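Local coordinates for uncharacterized protein (Archaeoglobus fulgidus, PDB 3LOT), which probably acts as a zinc-dependent 3-keto-5-aminohexanoate cleavage enzyme of the beta-keto acid cleavage family, at residues V7-C12 with R301-L306; E37-A42 with R73-Q78; E66-I71 with I83-G88; K102-L107 with N167-E172. One frame throughout, in Å; residues are numbered along the deposited sequence.

Contact 1 (V7-C12 with R301-L306); sequences VVIVTC and REILGL
Ile303 turns its branched side chain toward the strand and meets two residues of V7-C12. With CG1 anti to the carbonyl carbon (chi1 -68°), CG2 falls anti to the backbone N, and this short branch faces the tip of Ile9, CG2 lying 3.8 Å from Ile9 CD1. The longer branch reaches along the strand, and its CD1 comes within 4.0 Å of Ile9 CG1 and 4.2 Å of Val7 CG1. Ile9 is extended to CD1 (chi2 179°), and the two isoleucines meet tip to tip. In this TIM barrel, inward-facing Val7 and Ile9, at the start of strand 7-13, meet a C-terminal helix, 297-304, that closes the N-terminal end of the barrel, while Val8 and Cys12 face helix 276-289 and backbone hydrogen bonds tie the strand to neighbouring strand 256-259. One residue on, Leu304 starts off obliquely but ends on the same methyl: its CG stands 4.0 Å from Ile9 CD1, both leucine methyls only slightly farther off. Leu304 also touches Met48 of the adjacent strand 48-54, so the plug meets two neighbouring strands. At Gly305 phi becomes positive and the chain leaves the helix, and Leu306 N bonds back to Arg301 O at 2.8 Å.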
# COMPACT_ATOMS: atom_id res chain seq x y z
N VAL D 7 11.57 -16.88 -17.29
CA VAL D 7 12.46 -17.81 -16.61
C VAL D 7 12.52 -17.46 -15.12
O VAL D 7 12.91 -16.33 -14.76
CB VAL D 7 13.89 -17.83 -17.22
CG1 VAL D 7 14.78 -18.80 -16.41
CG2 VAL D 7 13.86 -18.23 -18.71
N VAL D 8 12.19 -18.45 -14.29
CA VAL D 8 12.11 -18.32 -12.84
C VAL D 8 13.22 -19.18 -12.24
O VAL D 8 13.32 -20.38 -12.56
CB VAL D 8 10.74 -18.81 -12.28
CG1 VAL D 8 10.69 -18.78 -10.73
CG2 VAL D 8 9.63 -17.99 -12.83
N ILE D 9 14.06 -18.56 -11.39
CA ILE D 9 15.02 -19.31 -10.56
C ILE D 9 14.28 -19.96 -9.39
O ILE D 9 13.69 -19.27 -8.57
CB ILE D 9 16.17 -18.40 -10.02
CG1 ILE D 9 16.91 -17.73 -11.19
CG2 ILE D 9 17.13 -19.23 -9.12
CD1 ILE D 9 18.07 -16.78 -10.75
N VAL D 10 14.22 -21.28 -9.37
CA VAL D 10 13.76 -22.04 -8.22
C VAL D 10 14.94 -22.53 -7.37
O VAL D 10 15.80 -23.34 -7.85
CB VAL D 10 12.90 -23.22 -8.66
CG1 VAL D 10 12.28 -23.91 -7.40
CG2 VAL D 10 11.75 -22.75 -9.60
N THR D 11 15.01 -22.06 -6.12
CA THR D 11 16.06 -22.46 -5.19
C THR D 11 15.51 -23.50 -4.26
O THR D 11 14.36 -23.38 -3.82
CB THR D 11 16.59 -21.28 -4.35
OG1 THR D 11 17.20 -20.33 -5.24
CG2 THR D 11 17.63 -21.80 -3.33
N CYS D 12 16.28 -24.55 -3.99
CA CYS D 12 15.81 -25.51 -2.98
C CYS D 12 16.69 -25.50 -1.73
O CYS D 12 17.86 -25.80 -1.82
CB CYS D 12 15.65 -26.92 -3.54
SG CYS D 12 14.69 -27.97 -2.39
N ARG D 301 23.50 -18.92 -13.24
CA ARG D 301 24.79 -18.27 -13.27
C ARG D 301 24.77 -16.98 -14.13
O ARG D 301 25.36 -15.96 -13.75
CB ARG D 301 25.86 -19.25 -13.77
CG ARG D 301 26.19 -20.31 -12.74
CD ARG D 301 27.32 -21.29 -13.21
NE ARG D 301 27.51 -22.22 -12.10
CZ ARG D 301 26.92 -23.40 -11.97
NH1 ARG D 301 26.21 -23.93 -12.96
NH2 ARG D 301 27.13 -24.11 -10.89
N GLU D 302 24.10 -17.02 -15.28
CA GLU D 302 24.08 -15.87 -16.19
C GLU D 302 23.16 -14.80 -15.61
O GLU D 302 23.46 -13.61 -15.70
CB GLU D 302 23.66 -16.30 -17.61
CG GLU D 302 23.73 -15.20 -18.68
CD GLU D 302 22.54 -14.23 -18.66
OE1 GLU D 302 21.44 -14.63 -18.19
OE2 GLU D 302 22.70 -13.05 -19.08
N ILE D 303 22.05 -15.22 -15.03
CA ILE D 303 21.11 -14.27 -14.45
C ILE D 303 21.73 -13.53 -13.28
O ILE D 303 21.67 -12.31 -13.25
CB ILE D 303 19.80 -14.94 -13.99
CG1 ILE D 303 19.00 -15.44 -15.20
CG2 ILE D 303 18.99 -13.97 -13.14
CD1 ILE D 303 17.82 -16.34 -14.85
N LEU D 304 22.38 -14.22 -12.35
CA LEU D 304 22.99 -13.56 -11.17
C LEU D 304 24.46 -13.13 -11.36
O LEU D 304 25.05 -12.51 -10.46
CB LEU D 304 22.90 -14.49 -9.99
CG LEU D 304 21.47 -14.95 -9.70
CD1 LEU D 304 21.47 -15.94 -8.51
CD2 LEU D 304 20.61 -13.73 -9.41
N GLY D 305 25.06 -13.40 -12.51
CA GLY D 305 26.48 -13.06 -12.75
C GLY D 305 27.47 -13.84 -11.91
O GLY D 305 28.37 -13.26 -11.32
N LEU D 306 27.30 -15.16 -11.84
CA LEU D 306 28.10 -16.00 -10.96
C LEU D 306 29.36 -16.47 -11.66
O LEU D 306 29.41 -16.49 -12.88
CB LEU D 306 27.29 -17.19 -10.47
CG LEU D 306 26.02 -16.84 -9.69
CD1 LEU D 306 25.39 -18.11 -9.09
CD2 LEU D 306 26.46 -15.81 -8.65

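Contact 2 (E37-A42 with R73-Q78)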
# COMPACT_ATOMS: atom_id res chain seq x y z
N GLU D 37 19.81 -35.34 -1.45
CA GLU D 37 18.63 -34.50 -1.58
C GLU D 37 18.90 -33.27 -2.42
O GLU D 37 18.02 -32.85 -3.12
CB GLU D 37 18.15 -34.05 -0.21
CG GLU D 37 17.42 -35.11 0.51
CD GLU D 37 15.97 -35.22 0.02
OE1 GLU D 37 15.09 -34.42 0.50
OE2 GLU D 37 15.75 -36.12 -0.83
N ALA D 38 20.11 -32.70 -2.36
CA ALA D 38 20.45 -31.56 -3.20
C ALA D 38 20.43 -31.98 -4.70
O ALA D 38 19.91 -31.25 -5.54
CB ALA D 38 21.81 -31.00 -2.83
N VAL D 39 21.03 -33.14 -5.01
CA VAL D 39 21.16 -33.66 -6.39
C VAL D 39 19.75 -34.00 -6.91
O VAL D 39 19.36 -33.64 -8.04
CB VAL D 39 22.16 -34.82 -6.47
CG1 VAL D 39 22.23 -35.38 -7.89
CG2 VAL D 39 23.56 -34.35 -6.02
N LYS D 40 18.95 -34.64 -6.07
CA LYS D 40 17.55 -34.87 -6.44
C LYS D 40 16.78 -33.56 -6.68
O LYS D 40 15.98 -33.50 -7.59
CB LYS D 40 16.85 -35.72 -5.39
CG LYS D 40 17.39 -37.18 -5.41
CD LYS D 40 16.85 -38.06 -4.30
CE LYS D 40 17.82 -39.23 -4.02
NZ LYS D 40 17.31 -40.19 -3.01
N ALA D 41 17.02 -32.54 -5.87
CA ALA D 41 16.31 -31.28 -6.03
C ALA D 41 16.67 -30.58 -7.37
O ALA D 41 15.78 -30.08 -8.10
CB ALA D 41 16.61 -30.35 -4.83
N ALA D 42 17.96 -30.62 -7.69
CA ALA D 42 18.47 -30.14 -8.96
C ALA D 42 17.82 -30.81 -10.13
O ALA D 42 17.42 -30.15 -11.07
CB ALA D 42 19.99 -30.35 -9.04
N ARG D 73 31.57 -30.65 -2.27
CA ARG D 73 32.37 -31.37 -3.24
C ARG D 73 31.58 -32.53 -3.84
O ARG D 73 31.63 -32.78 -5.05
CB ARG D 73 33.66 -31.90 -2.60
CG ARG D 73 34.55 -32.69 -3.59
CD ARG D 73 35.88 -33.16 -2.95
NE ARG D 73 35.64 -33.84 -1.68
CZ ARG D 73 36.10 -33.45 -0.48
NH1 ARG D 73 36.89 -32.39 -0.35
NH2 ARG D 73 35.80 -34.17 0.60
N GLU D 74 30.87 -33.26 -2.99
CA GLU D 74 30.09 -34.40 -3.44
C GLU D 74 28.91 -33.99 -4.29
O GLU D 74 28.58 -34.70 -5.24
CB GLU D 74 29.63 -35.23 -2.22
CG GLU D 74 30.79 -35.93 -1.48
CD GLU D 74 31.30 -37.16 -2.23
OE1 GLU D 74 30.48 -38.03 -2.54
OE2 GLU D 74 32.50 -37.25 -2.51
N ILE D 75 28.24 -32.88 -3.96
CA ILE D 75 27.16 -32.39 -4.84
C ILE D 75 27.77 -32.06 -6.23
O ILE D 75 27.25 -32.49 -7.30
CB ILE D 75 26.42 -31.15 -4.29
CG1 ILE D 75 25.66 -31.48 -3.00
CG2 ILE D 75 25.39 -30.64 -5.34
CD1 ILE D 75 25.25 -30.24 -2.19
N LYS D 76 28.88 -31.34 -6.21
CA LYS D 76 29.53 -30.90 -7.48
C LYS D 76 29.96 -32.07 -8.39
O LYS D 76 29.89 -31.96 -9.60
CB LYS D 76 30.71 -29.96 -7.17
CG LYS D 76 31.50 -29.43 -8.36
CD LYS D 76 32.56 -28.49 -7.83
CE LYS D 76 33.63 -28.15 -8.82
NZ LYS D 76 34.38 -29.36 -9.13
N LYS D 77 30.39 -33.19 -7.79
CA LYS D 77 30.66 -34.40 -8.56
C LYS D 77 29.48 -34.88 -9.37
O LYS D 77 29.66 -35.39 -10.47
CB LYS D 77 31.07 -35.55 -7.65
CG LYS D 77 32.51 -35.49 -7.22
CD LYS D 77 32.82 -36.69 -6.33
CE LYS D 77 34.09 -36.44 -5.55
NZ LYS D 77 34.37 -37.60 -4.66
N GLN D 78 28.28 -34.78 -8.81
CA GLN D 78 27.08 -35.30 -9.45
C GLN D 78 26.29 -34.26 -10.25
O GLN D 78 25.51 -34.63 -11.14
CB GLN D 78 26.15 -35.90 -8.40
CG GLN D 78 26.77 -37.06 -7.65
CD GLN D 78 25.76 -37.71 -6.77
OE1 GLN D 78 24.67 -38.00 -7.22
NE2 GLN D 78 26.09 -37.90 -5.51
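Ala38 presents its methyl to the outer arm of Ile75, CB lying 3.6 Å from Ile75 CD1 and 3.9 Å from Ile75 CG1. The arm gets there because CG1 is set anti to the carbonyl carbon of Ile75 (chi1 -65°) and runs on almost straight to CD1. The other branch, CG2, makes a looser touch on the next residue of the facing helix, 4.2 Å from Val39 CG2. Val39 is the more deeply engaged of the two helix-31-43 residues, for both its methyls are in use: CG2 packs against Gln78 CB at 3.8 Å, and CG1 lies 3.6 Å from Gln78 OE1. The valine and the glutamine cross at about a right angle. The short segments themselves run roughly side by side in the same direction, their axes 9.7 Å apart at closest approach and inclined at -36°, as befits two successive outer helices of a TIM barrel, the first leading from strand 7-13 to strand 48-54 and the second from strand 48-54 to strand 82-85. Ile75 also rests on Ile83 of that last strand, so the aliphatic part of the interface lies on the side facing the barrel strands. Toward solvent the character changes. Gln78 extends beyond CG over Val39, and its NE2 donates to Glu36 OE2, so the amide that closes the outer margin is held by the very helix it lies across.

Contact 3 (E66-I71 with I83-G88); sequences EVFRYI and INVTTG
Phe68 points its ring at the end of strand 82-85 and fills the close part of this contact. In one of the two modelled positions of Val85, the methyl CG1 comes obliquely to the ring, 3.5 Å from Phe68 CE1 and 3.7 Å from Phe68 CD1. Thr86 arrives differently: its methyl CG2 sits at the ring edge, near the ring plane, 3.8 Å from Phe68 CZ. Division of labour within the threonine follows from chi1 of -170°, which turns the methyl to the phenylalanine and sends OG1 elsewhere. That hydroxyl oxygen accepts from Gly88 N at 2.8 Å, forming an ST turn, and Gly89 N bonds to it as well. Val103 and Leu107 of helix 103-107 and Ala53 of strand 48-54 also pack on the phenylalanine, so the ring is buried. The outer side of the same helix is polar and far looser: exposed Glu66 offers the syn lone pair of OE1 to Arg69 NE, 2.7 Å away, and neither residue reaches the strand. This is the helix-to-strand half of a beta-alpha-beta crossover (48-54, 65-78, 82-85) in a TIM barrel, with the outer helix packed on a strand whose C-terminal loop borders the zinc site.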
# COMPACT_ATOMS: atom_id res chain seq x y z
N GLU D 66 34.84 -28.39 7.22
CA GLU D 66 35.14 -29.68 6.60
C GLU D 66 33.89 -30.47 6.21
O GLU D 66 33.92 -31.21 5.21
CB GLU D 66 36.09 -30.52 7.43
CG GLU D 66 37.55 -29.97 7.42
CD GLU D 66 37.90 -28.96 6.28
OE1 GLU D 66 37.73 -29.27 5.07
OE2 GLU D 66 38.40 -27.85 6.63
N VAL D 67 32.81 -30.27 6.96
CA VAL D 67 31.54 -30.90 6.62
C VAL D 67 30.91 -30.20 5.42
O VAL D 67 30.48 -30.83 4.44
CB VAL D 67 30.56 -30.94 7.85
CG1 VAL D 67 29.23 -31.58 7.49
CG2 VAL D 67 31.24 -31.72 9.05
N PHE D 68 30.88 -28.88 5.47
CA PHE D 68 30.62 -28.14 4.23
C PHE D 68 31.46 -28.58 3.04
O PHE D 68 30.93 -28.74 1.93
CB PHE D 68 30.83 -26.65 4.42
CG PHE D 68 29.67 -25.98 5.06
CD1 PHE D 68 28.53 -25.70 4.31
CD2 PHE D 68 29.72 -25.61 6.39
CE1 PHE D 68 27.45 -25.05 4.87
CE2 PHE D 68 28.66 -24.96 6.97
CZ PHE D 68 27.50 -24.67 6.21
N ARG D 69 32.75 -28.75 3.25
CA ARG D 69 33.64 -29.04 2.12
C ARG D 69 33.23 -30.38 1.50
O ARG D 69 33.13 -30.50 0.27
CB ARG D 69 35.11 -29.02 2.50
CG ARG D 69 36.01 -29.09 1.26
CD ARG D 69 37.45 -29.15 1.59
NE ARG D 69 37.86 -28.19 2.61
CZ ARG D 69 38.13 -26.91 2.40
NH1 ARG D 69 38.02 -26.36 1.19
NH2 ARG D 69 38.53 -26.15 3.43
N TYR D 70 32.97 -31.35 2.37
CA TYR D 70 32.54 -32.66 1.91
C TYR D 70 31.23 -32.59 1.14
O TYR D 70 31.15 -33.12 0.03
CB TYR D 70 32.44 -33.64 3.10
CG TYR D 70 31.91 -34.99 2.73
CD1 TYR D 70 32.78 -36.01 2.29
CD2 TYR D 70 30.56 -35.26 2.82
CE1 TYR D 70 32.26 -37.28 1.95
CE2 TYR D 70 30.05 -36.47 2.48
CZ TYR D 70 30.88 -37.48 2.03
OH TYR D 70 30.32 -38.70 1.72
N ILE D 71 30.21 -31.98 1.73
CA ILE D 71 28.88 -31.87 1.11
C ILE D 71 28.94 -31.19 -0.26
O ILE D 71 28.43 -31.70 -1.27
CB ILE D 71 27.90 -31.09 2.00
CG1 ILE D 71 27.67 -31.86 3.31
CG2 ILE D 71 26.58 -30.88 1.30
CD1 ILE D 71 26.84 -31.13 4.32
N ILE D 83 25.60 -24.07 -5.99
CA ILE D 83 25.65 -24.44 -4.58
C ILE D 83 25.81 -23.17 -3.75
O ILE D 83 26.88 -22.50 -3.74
CB ILE D 83 26.82 -25.42 -4.29
CG1 ILE D 83 26.70 -26.69 -5.18
CG2 ILE D 83 26.86 -25.69 -2.78
CD1 ILE D 83 27.97 -27.56 -5.28
N ASN D 84 24.71 -22.78 -3.13
CA ASN D 84 24.63 -21.59 -2.27
C ASN D 84 24.84 -22.04 -0.83
O ASN D 84 24.05 -22.84 -0.32
CB ASN D 84 23.22 -20.98 -2.44
CG ASN D 84 22.96 -19.74 -1.56
OD1 ASN D 84 23.35 -19.71 -0.41
ND2 ASN D 84 22.21 -18.75 -2.10
N VAL D 85 25.86 -21.48 -0.18
CA VAL D 85 26.23 -21.85 1.19
C VAL D 85 25.72 -20.82 2.22
O VAL D 85 25.76 -19.62 1.98
CB VAL D 85 27.75 -21.96 1.28
CG1 VAL D 85 28.18 -22.44 2.64
CG2 VAL D 85 28.24 -22.89 0.19
N THR D 86 25.25 -21.28 3.38
CA THR D 86 24.84 -20.37 4.42
C THR D 86 26.06 -19.82 5.17
O THR D 86 27.08 -20.49 5.35
CB THR D 86 23.94 -21.04 5.43
OG1 THR D 86 23.39 -20.04 6.30
CG2 THR D 86 24.74 -22.08 6.25
N THR D 87 25.96 -18.56 5.54
CA THR D 87 26.78 -17.99 6.59
C THR D 87 25.88 -17.57 7.74
O THR D 87 26.37 -16.94 8.68
CB THR D 87 27.60 -16.74 6.11
OG1 THR D 87 26.72 -15.63 5.88
CG2 THR D 87 28.37 -17.03 4.86
N GLY D 88 24.59 -17.89 7.67
CA GLY D 88 23.62 -17.61 8.75
C GLY D 88 23.50 -18.79 9.72
O GLY D 88 23.30 -18.59 10.93

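Contact 4 (K102-L107 with N167-E172)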
# COMPACT_ATOMS: atom_id res chain seq x y z
N LYS D 102 33.46 -18.10 7.85
CA LYS D 102 34.71 -18.83 7.47
C LYS D 102 34.56 -19.79 6.29
O LYS D 102 35.53 -20.12 5.62
CB LYS D 102 35.25 -19.61 8.65
CG LYS D 102 35.73 -18.73 9.75
CD LYS D 102 36.36 -19.52 10.87
CE LYS D 102 37.38 -18.66 11.67
NZ LYS D 102 37.35 -19.12 13.11
N VAL D 103 33.34 -20.25 6.08
CA VAL D 103 33.04 -21.10 4.95
C VAL D 103 33.36 -20.39 3.63
O VAL D 103 33.71 -21.07 2.68
CB VAL D 103 31.55 -21.60 5.00
CG1 VAL D 103 30.56 -20.50 4.62
CG2 VAL D 103 31.38 -22.79 4.11
N VAL D 104 33.31 -19.05 3.59
CA VAL D 104 33.47 -18.30 2.33
C VAL D 104 34.94 -18.32 1.84
O VAL D 104 35.19 -18.68 0.70
CB VAL D 104 32.79 -16.92 2.35
CG1 VAL D 104 33.09 -16.11 1.11
CG2 VAL D 104 31.24 -17.10 2.51
N PRO D 105 35.90 -18.03 2.72
CA PRO D 105 37.29 -18.15 2.30
C PRO D 105 37.78 -19.60 2.17
O PRO D 105 38.64 -19.90 1.32
CB PRO D 105 38.06 -17.41 3.41
CG PRO D 105 37.10 -17.37 4.55
CD PRO D 105 35.80 -17.17 3.91
N ALA D 106 37.23 -20.50 2.96
CA ALA D 106 37.55 -21.93 2.84
C ALA D 106 37.07 -22.52 1.51
O ALA D 106 37.83 -23.21 0.80
CB ALA D 106 37.00 -22.70 4.02
N LEU D 107 35.80 -22.28 1.17
CA LEU D 107 35.18 -22.90 -0.01
C LEU D 107 35.11 -22.01 -1.25
O LEU D 107 34.95 -22.53 -2.35
CB LEU D 107 33.78 -23.46 0.31
CG LEU D 107 33.67 -24.85 0.96
CD1 LEU D 107 34.34 -24.88 2.26
CD2 LEU D 107 32.22 -25.27 1.10
N ASN D 167 36.86 -13.38 -2.09
CA ASN D 167 36.75 -14.76 -2.53
C ASN D 167 35.81 -14.90 -3.71
O ASN D 167 35.41 -16.03 -4.07
CB ASN D 167 36.29 -15.63 -1.35
CG ASN D 167 37.29 -15.64 -0.22
OD1 ASN D 167 38.33 -16.32 -0.33
ND2 ASN D 167 37.00 -14.91 0.87
N ASP D 168 35.47 -13.76 -4.32
CA ASP D 168 34.69 -13.74 -5.54
C ASP D 168 33.41 -14.53 -5.29
O ASP D 168 33.02 -15.39 -6.08
CB ASP D 168 35.53 -14.35 -6.67
CG ASP D 168 34.98 -14.07 -8.04
OD1 ASP D 168 34.07 -13.24 -8.13
OD2 ASP D 168 35.43 -14.68 -9.04
N THR D 169 32.75 -14.23 -4.17
CA THR D 169 31.47 -14.86 -3.83
C THR D 169 30.36 -13.82 -3.89
O THR D 169 30.50 -12.73 -3.36
CB THR D 169 31.53 -15.48 -2.44
OG1 THR D 169 32.57 -16.47 -2.38
CG2 THR D 169 30.17 -16.14 -2.07
N LYS D 170 29.25 -14.15 -4.55
CA LYS D 170 28.14 -13.22 -4.63
C LYS D 170 27.31 -13.28 -3.35
O LYS D 170 26.92 -14.37 -2.92
CB LYS D 170 27.19 -13.51 -5.78
CG LYS D 170 26.18 -12.36 -5.95
CD LYS D 170 25.36 -12.45 -7.19
CE LYS D 170 24.39 -11.22 -7.34
NZ LYS D 170 25.11 -9.97 -7.68
N PRO D 171 27.01 -12.11 -2.78
CA PRO D 171 26.09 -12.08 -1.66
C PRO D 171 24.63 -12.27 -2.07
O PRO D 171 24.12 -11.64 -2.99
CB PRO D 171 26.29 -10.65 -1.09
CG PRO D 171 27.51 -10.15 -1.72
CD PRO D 171 27.62 -10.80 -3.01
N GLU D 172 23.96 -13.15 -1.35
CA GLU D 172 22.52 -13.23 -1.42
C GLU D 172 22.03 -12.65 -0.11
O GLU D 172 22.26 -13.23 0.93
CB GLU D 172 22.06 -14.67 -1.55
CG GLU D 172 20.54 -14.78 -1.58
CD GLU D 172 20.05 -16.17 -1.84
OE1 GLU D 172 19.96 -16.93 -0.87
OE2 GLU D 172 19.67 -16.46 -2.98
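The carboxamide of Asn167 lies with one face against the peptide joining Val104 to Pro105. Above that face stand Val104 O, 3.8 Å from Asn167 CG, and Pro105 CA, which is almost equally far from the three amide atoms and closest to Asn167 OD1 at 3.4 Å. The proline ring continues over the nitrogen end, its CB lying 3.7 Å from Asn167 ND2. These are van der Waals approaches; the polar atoms of the amide bond elsewhere, ND2 donating to Ile163 O and OD1 accepting from Lys108 NZ, two bonds that should fix the rotation of the group. Placing CG anti to the carbonyl carbon (chi1 -64°) brings the amide over the helix.

Val104 works on a second front. Its CG1, anti to the backbone N (chi1 174°), lies 3.5 Å from Thr169 OG1 and 3.9 Å from Thr169 CB, while that hydroxyl bonds to Pro109 O. Between the two polar residues, Asp168 has positive phi and serves as the C-prime residue of the Schellman motif closing helix 154-166, which turns the chain toward strand 170-175. The contact thus fits between helix 103-107 and the turn from helix 154-166 into strand 170-175: Ile163 of helix 154-166 packs on both Val104 and Pro105, and Ala112 of strand 111-115 lies beneath Val104 and Thr169.

The four contacts sample one TIM barrel, and helix 65-78 joins two of them: contacts 2 and 3 have centres about 12 Å apart and meet where Ile75 CG2 lies 4.0 Å from Ile83 CD1. Contacts 3 and 4 are closer still, centres about 10 Å apart, with probable hydrogen bonds from Arg69 NH1 to Ala106 O (3.2 Å) and Asn84 ND2 to Glu172 OE1 (3.1 Å). Contact 1 touches contact 2 through Cys12 and Ala41, and contact 4 through Leu306 and Lys170. Among the touching side chains, Thr86 of contact 3 comes nearest the zinc of His50, His52 and Glu262, about 4 Å at nearest atoms. Asn84 OD1 bonds to His50 ND1, tying contact 4 to this site through Glu172.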